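Side-chain contacts in glucose-6-phosphate dehydrogenase (Trypanosoma cruzi, PDB 5AQ1), which catalyses the NADP-dependent oxidation of glucose 6-phosphate that opens the pentose phosphate pathway: residues B[109-114]-B[125-130]; B[315-320]-B[327-332]. One frame throughout, in Å; residues are numbered along the deposited sequence.

Contact 1. Residues B[109-114]-B[125-130]; sequences SYMTGS and NERILR
Met111 and Arg127 lie alongside each other, their side chains running in opposite directions so that the Met111 sulfur lies at the base of Arg127 and the guanidinium beside the base of Met111. The thioether sulfur SD of Met111 rests 4.1 Å from CB of Arg127, while the guanidinium of Arg127 comes back toward the strand and sets NH1 at 4.1 Å from CG of Met111. Met111 is extended from CA to its methyl, with chi1 at 169°, which carries the sulfur straight out from the strand to the helix. Arg127 instead bends: its CG stands anti to the backbone nitrogen, and a bend at chi2 (59°) turns the outer chain toward strand 108-112. The other guanidinium nitrogen, NH2, thereby approaches O of Tyr110 at 3.3 Å, obliquely to the guanidinium plane. The contact buries only 165 Å² in all; Arg127 is partly exposed, whereas Tyr110 and Met111 are buried.

Strand 108-112 is an outermost strand of the six-stranded parallel sheet of the Rossmann-type coenzyme domain. Helix 118-134 follows it and leads across the sheet to strand 143-148, a beta-alpha-beta crossover between the two halves of the fold, and Met111 fills part of the interface between strand and helix. Next to the contact, Met111 also touches Leu69 and Tyr71 of the adjoining strand, along with Arg123 and Leu124 one helical turn before Arg127. One residue along from Arg127, Ile128 packs over strands 33-38 and 143-148. The side chain of Tyr110 leaves its backbone on the other side of the sheet, where its hydroxyl hydrogen-bonds O of Ser74 and its ring meets Trp82 edge-to-face.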
loop_
_atom_site.group_PDB
_atom_site.type_symbol
_atom_site.label_atom_id
_atom_site.label_comp_id
_atom_site.label_asym_id
_atom_site.label_seq_id
_atom_site.Cartn_x
_atom_site.Cartn_y
_atom_site.Cartn_z
ATOM N N SER B 109 56.326 -12.508 10.199
ATOM C CA SER B 109 57.624 -11.883 10.457
ATOM C C SER B 109 57.418 -10.542 11.152
ATOM O O SER B 109 56.321 -9.977 11.112
ATOM C CB SER B 109 58.382 -11.651 9.155
ATOM O OG SER B 109 58.591 -12.864 8.464
ATOM N N TYR B 110 58.471 -10.045 11.797
ATOM C CA TYR B 110 58.455 -8.710 12.394
ATOM C C TYR B 110 59.644 -7.901 11.899
ATOM O O TYR B 110 60.672 -8.454 11.505
ATOM C CB TYR B 110 58.455 -8.767 13.929
ATOM C CG TYR B 110 58.332 -7.398 14.571
ATOM C CD1 TYR B 110 57.097 -6.780 14.711
ATOM C CD2 TYR B 110 59.461 -6.704 14.998
ATOM C CE1 TYR B 110 56.989 -5.519 15.275
ATOM C CE2 TYR B 110 59.363 -5.443 15.559
ATOM C CZ TYR B 110 58.126 -4.856 15.697
ATOM O OH TYR B 110 58.031 -3.604 16.258
ATOM N N MET B 111 59.483 -6.583 11.921
ATOM C CA MET B 111 60.471 -5.662 11.395
ATOM C C MET B 111 60.338 -4.318 12.103
ATOM O O MET B 111 59.228 -3.863 12.372
ATOM C CB MET B 111 60.226 -5.512 9.899
ATOM C CG MET B 111 60.997 -4.404 9.224
ATOM S SD MET B 111 60.420 -4.173 7.536
ATOM C CE MET B 111 61.784 -3.177 6.943
ATOM N N THR B 112 61.470 -3.687 12.398
ATOM C CA THR B 112 61.489 -2.407 13.104
ATOM C C THR B 112 61.696 -1.251 12.124
ATOM O O THR B 112 62.453 -1.368 11.158
ATOM C CB THR B 112 62.592 -2.384 14.182
ATOM O OG1 THR B 112 62.344 -3.421 15.142
ATOM C CG2 THR B 112 62.635 -1.039 14.902
ATOM N N GLY B 113 61.011 -0.137 12.378
ATOM C CA GLY B 113 61.155 1.062 11.557
ATOM C C GLY B 113 60.267 2.198 12.026
ATOM O O GLY B 113 59.315 1.983 12.779
ATOM N N SER B 114 60.573 3.408 11.567
ATOM C CA SER B 114 59.782 4.593 11.894
ATOM C C SER B 114 58.578 4.753 10.957
ATOM O O SER B 114 58.431 4.014 9.981
ATOM C CB SER B 114 60.654 5.841 11.822
ATOM O OG SER B 114 60.931 6.167 10.473
ATOM N N ASN B 125 59.753 -1.896 1.703
ATOM C CA ASN B 125 59.568 -2.335 0.323
ATOM C C ASN B 125 60.461 -3.526 -0.028
ATOM O O ASN B 125 60.014 -4.489 -0.652
ATOM C CB ASN B 125 59.851 -1.173 -0.628
ATOM C CG ASN B 125 59.565 -1.517 -2.077
ATOM O OD1 ASN B 125 58.415 -1.686 -2.466
ATOM N ND2 ASN B 125 60.613 -1.612 -2.885
ATOM N N GLU B 126 61.723 -3.446 0.382
ATOM C CA GLU B 126 62.715 -4.484 0.081
ATOM C C GLU B 126 62.410 -5.795 0.786
ATOM O O GLU B 126 62.626 -6.873 0.228
ATOM C CB GLU B 126 64.113 -4.009 0.475
ATOM C CG GLU B 126 64.636 -2.903 -0.419
ATOM C CD GLU B 126 65.824 -2.173 0.169
ATOM O OE1 GLU B 126 66.555 -2.745 1.009
ATOM O OE2 GLU B 126 66.017 -1.001 -0.214
ATOM N N ARG B 127 61.934 -5.695 2.021
ATOM C CA ARG B 127 61.536 -6.863 2.783
ATOM C C ARG B 127 60.343 -7.544 2.114
ATOM O O ARG B 127 60.281 -8.774 2.044
ATOM C CB ARG B 127 61.189 -6.455 4.211
ATOM C CG ARG B 127 60.804 -7.608 5.118
ATOM C CD ARG B 127 61.916 -8.644 5.246
ATOM N NE ARG B 127 61.877 -9.279 6.561
ATOM C CZ ARG B 127 62.413 -8.765 7.669
ATOM N NH1 ARG B 127 63.060 -7.599 7.642
ATOM N NH2 ARG B 127 62.305 -9.424 8.818
ATOM N N ILE B 128 59.411 -6.735 1.618
ATOM C CA ILE B 128 58.273 -7.250 0.862
ATOM C C ILE B 128 58.763 -7.903 -0.427
ATOM O O ILE B 128 58.323 -9.000 -0.768
ATOM C CB ILE B 128 57.245 -6.145 0.535
ATOM C CG1 ILE B 128 56.567 -5.654 1.818
ATOM C CG2 ILE B 128 56.186 -6.660 -0.433
ATOM C CD1 ILE B 128 55.809 -4.353 1.660
ATOM N N LEU B 129 59.672 -7.233 -1.135
ATOM C CA LEU B 129 60.245 -7.782 -2.368
ATOM C C LEU B 129 60.867 -9.160 -2.146
ATOM O O LEU B 129 60.672 -10.063 -2.958
ATOM C CB LEU B 129 61.301 -6.842 -2.959
ATOM C CG LEU B 129 60.839 -5.610 -3.745
ATOM C CD1 LEU B 129 62.037 -4.722 -4.072
ATOM C CD2 LEU B 129 60.081 -5.985 -5.015
ATOM N N ARG B 130 61.623 -9.309 -1.059
ATOM C CA ARG B 130 62.212 -10.604 -0.694
ATOM C C ARG B 130 61.164 -11.698 -0.557
ATOM O O ARG B 130 61.363 -12.823 -1.012
ATOM C CB ARG B 130 62.988 -10.518 0.628
ATOM C CG ARG B 130 64.433 -10.120 0.432
ATOM C CD ARG B 130 65.234 -10.229 1.717
ATOM N NE ARG B 130 66.515 -9.547 1.571
ATOM C CZ ARG B 130 66.717 -8.248 1.790
ATOM N NH1 ARG B 130 65.722 -7.451 2.184
ATOM N NH2 ARG B 130 67.936 -7.739 1.611
#

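Contact 2. Residues B[315-320]-B[327-332]; sequences LGQYTA and PGYLDD
The hydroxyl of Tyr318 is held from two quarters: by the backbone nitrogen of Thr253, and by a water at 3.0 Å from Tyr318 OH that donates a second bond to O of Pro327. The same carbonyl oxygen of Pro327 lies 3.4 Å from CE1 of Tyr318, so both this oxygen and the water lie at the ring edge, in its plane. One face of this ring is taken by Tyr329, whose CB sits 4.0 Å from the centroid of the Tyr318 ring, close to the normal, in a CH-pi contact. The Tyr329 ring then turns its edge to that face as an offset edge-to-face pair, with the planes at 75°.

Backbone geometry sets this up. N of Tyr329 donates to O of Tyr318 at 3.0 Å, nearly straight at 163°, although the nitrogen stands above the carbonyl plane. Residues 328-331 form a type I turn, closed by Asp331 N to Gly328 O and reinforced by Gly328 N to Asp331 OD2, where the returning loop lies against the end of strand 313-319. This strand lies in the large mixed sheet of the C-terminal domain, beside strands 344-349 and 484-488. Where the loop passes Thr319, Gly328 has no side chain to keep the two backbones apart, and their CA atoms come within 3.8 Å of each other.

Gln317 extends from the strand with CG anti to its nitrogen (chi1 -174°) and sets its amide roughly parallel to the Tyr329 ring, NE2 being 3.7 Å from CD2 of Tyr329. Hydrogen bonds from NE2 to the carbonyls of Ser339 and Cys341 fix the amide's rotation and direct OE1 toward Leu330, 3.6 Å from its CD1. The hydroxyl of Tyr329 is bound by Asp261.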
loop_
_atom_site.group_PDB
_atom_site.type_symbol
_atom_site.label_atom_id
_atom_site.label_comp_id
_atom_site.label_asym_id
_atom_site.label_seq_id
_atom_site.Cartn_x
_atom_site.Cartn_y
_atom_site.Cartn_z
ATOM N N LEU B 315 21.869 14.189 26.718
ATOM C CA LEU B 315 23.253 13.790 26.942
ATOM C C LEU B 315 23.459 13.353 28.382
ATOM O O LEU B 315 22.763 13.819 29.288
ATOM C CB LEU B 315 24.195 14.954 26.623
ATOM C CG LEU B 315 24.787 15.027 25.214
ATOM C CD1 LEU B 315 23.818 14.566 24.139
ATOM C CD2 LEU B 315 25.256 16.447 24.941
ATOM N N GLY B 316 24.434 12.471 28.584
ATOM C CA GLY B 316 24.770 11.982 29.912
ATOM C C GLY B 316 26.256 11.742 30.104
ATOM O O GLY B 316 26.984 11.473 29.150
ATOM N N GLN B 317 26.689 11.837 31.358
ATOM C CA GLN B 317 28.076 11.583 31.756
ATOM C C GLN B 317 28.040 10.795 33.060
ATOM O O GLN B 317 27.483 11.273 34.052
ATOM C CB GLN B 317 28.808 12.913 31.952
ATOM C CG GLN B 317 30.294 12.803 32.230
ATOM C CD GLN B 317 30.894 14.135 32.635
ATOM O OE1 GLN B 317 30.687 14.600 33.754
ATOM N NE2 GLN B 317 31.637 14.759 31.725
ATOM N N TYR B 318 28.621 9.597 33.070
ATOM C CA TYR B 318 28.438 8.690 34.210
ATOM C C TYR B 318 29.202 9.126 35.463
ATOM O O TYR B 318 30.310 9.656 35.383
ATOM C CB TYR B 318 28.747 7.223 33.847
ATOM C CG TYR B 318 30.210 6.849 33.690
ATOM C CD1 TYR B 318 30.970 6.438 34.782
ATOM C CD2 TYR B 318 30.817 6.856 32.437
ATOM C CE1 TYR B 318 32.300 6.077 34.634
ATOM C CE2 TYR B 318 32.142 6.496 32.278
ATOM C CZ TYR B 318 32.879 6.108 33.380
ATOM O OH TYR B 318 34.197 5.753 33.224
ATOM N N THR B 319 28.564 8.914 36.610
ATOM C CA THR B 319 29.157 9.155 37.915
ATOM C C THR B 319 29.422 7.806 38.576
ATOM O O THR B 319 29.086 6.760 38.015
ATOM C CB THR B 319 28.215 9.984 38.809
ATOM O OG1 THR B 319 26.962 9.303 38.952
ATOM C CG2 THR B 319 27.978 11.361 38.206
ATOM N N ALA B 320 30.018 7.838 39.766
ATOM C CA ALA B 320 30.342 6.622 40.519
ATOM C C ALA B 320 29.120 5.725 40.729
ATOM O O ALA B 320 28.006 6.213 40.946
ATOM C CB ALA B 320 30.963 6.984 41.861
ATOM N N PRO B 327 34.380 3.873 39.758
ATOM C CA PRO B 327 34.447 5.313 40.004
ATOM C C PRO B 327 33.816 6.100 38.854
ATOM O O PRO B 327 33.633 5.559 37.762
ATOM C CB PRO B 327 35.949 5.581 40.078
ATOM C CG PRO B 327 36.549 4.564 39.171
ATOM C CD PRO B 327 35.651 3.354 39.216
ATOM N N GLY B 328 33.494 7.367 39.103
ATOM C CA GLY B 328 32.857 8.209 38.097
ATOM C C GLY B 328 33.783 8.596 36.958
ATOM O O GLY B 328 34.998 8.383 37.025
ATOM N N TYR B 329 33.194 9.164 35.909
ATOM C CA TYR B 329 33.950 9.627 34.749
ATOM C C TYR B 329 34.936 10.726 35.144
ATOM O O TYR B 329 36.080 10.726 34.691
ATOM C CB TYR B 329 33.009 10.136 33.646
ATOM C CG TYR B 329 33.750 10.630 32.427
ATOM C CD1 TYR B 329 34.251 9.737 31.490
ATOM C CD2 TYR B 329 33.973 11.989 32.220
ATOM C CE1 TYR B 329 34.946 10.179 30.377
ATOM C CE2 TYR B 329 34.670 12.441 31.111
ATOM C CZ TYR B 329 35.152 11.530 30.197
ATOM O OH TYR B 329 35.842 11.967 29.098
ATOM N N LEU B 330 34.486 11.650 35.992
ATOM C CA LEU B 330 35.314 12.779 36.432
ATOM C C LEU B 330 36.385 12.401 37.463
ATOM O O LEU B 330 37.239 13.224 37.778
ATOM C CB LEU B 330 34.435 13.904 36.992
ATOM C CG LEU B 330 33.485 14.585 35.999
ATOM C CD1 LEU B 330 32.454 15.432 36.730
ATOM C CD2 LEU B 330 34.249 15.431 34.989
ATOM N N ASP B 331 36.336 11.178 37.995
ATOM C CA ASP B 331 37.379 10.690 38.909
ATOM C C ASP B 331 38.591 10.118 38.167
ATOM O O ASP B 331 39.640 9.904 38.773
ATOM C CB ASP B 331 36.814 9.636 39.870
ATOM C CG ASP B 331 35.704 10.178 40.754
ATOM O OD1 ASP B 331 35.639 11.411 40.958
ATOM O OD2 ASP B 331 34.891 9.364 41.248
ATOM N N ASP B 332 38.446 9.855 36.868
ATOM C CA ASP B 332 39.569 9.412 36.045
ATOM C C ASP B 332 40.602 10.537 36.010
ATOM O O ASP B 332 40.297 11.629 35.536
ATOM C CB ASP B 332 39.085 9.064 34.626
ATOM C CG ASP B 332 40.217 8.653 33.685
ATOM O OD1 ASP B 332 41.361 8.450 34.139
ATOM O OD2 ASP B 332 39.954 8.525 32.473
HETATM O O HOH W 1 35.646 5.218 35.841
#

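In the fold
The two contacts belong to the two domains of the enzyme, their centres 44 Å apart and their nearest atoms about 27 Å apart, with no touch between them. Contact 1 lies in the coenzyme domain, on the face of the sheet opposite to the side chain of Tyr110, which comes within about 5 Å of NADPH. Contact 2 lies on the substrate side but farther off, the side chain of Tyr318 being about 11 Å from glucose 6-phosphate. Any link to that pocket is at most indirect: Thr253 and Asp261 fall in the chain between the substrate-pocket residues Glu249 and Asp268.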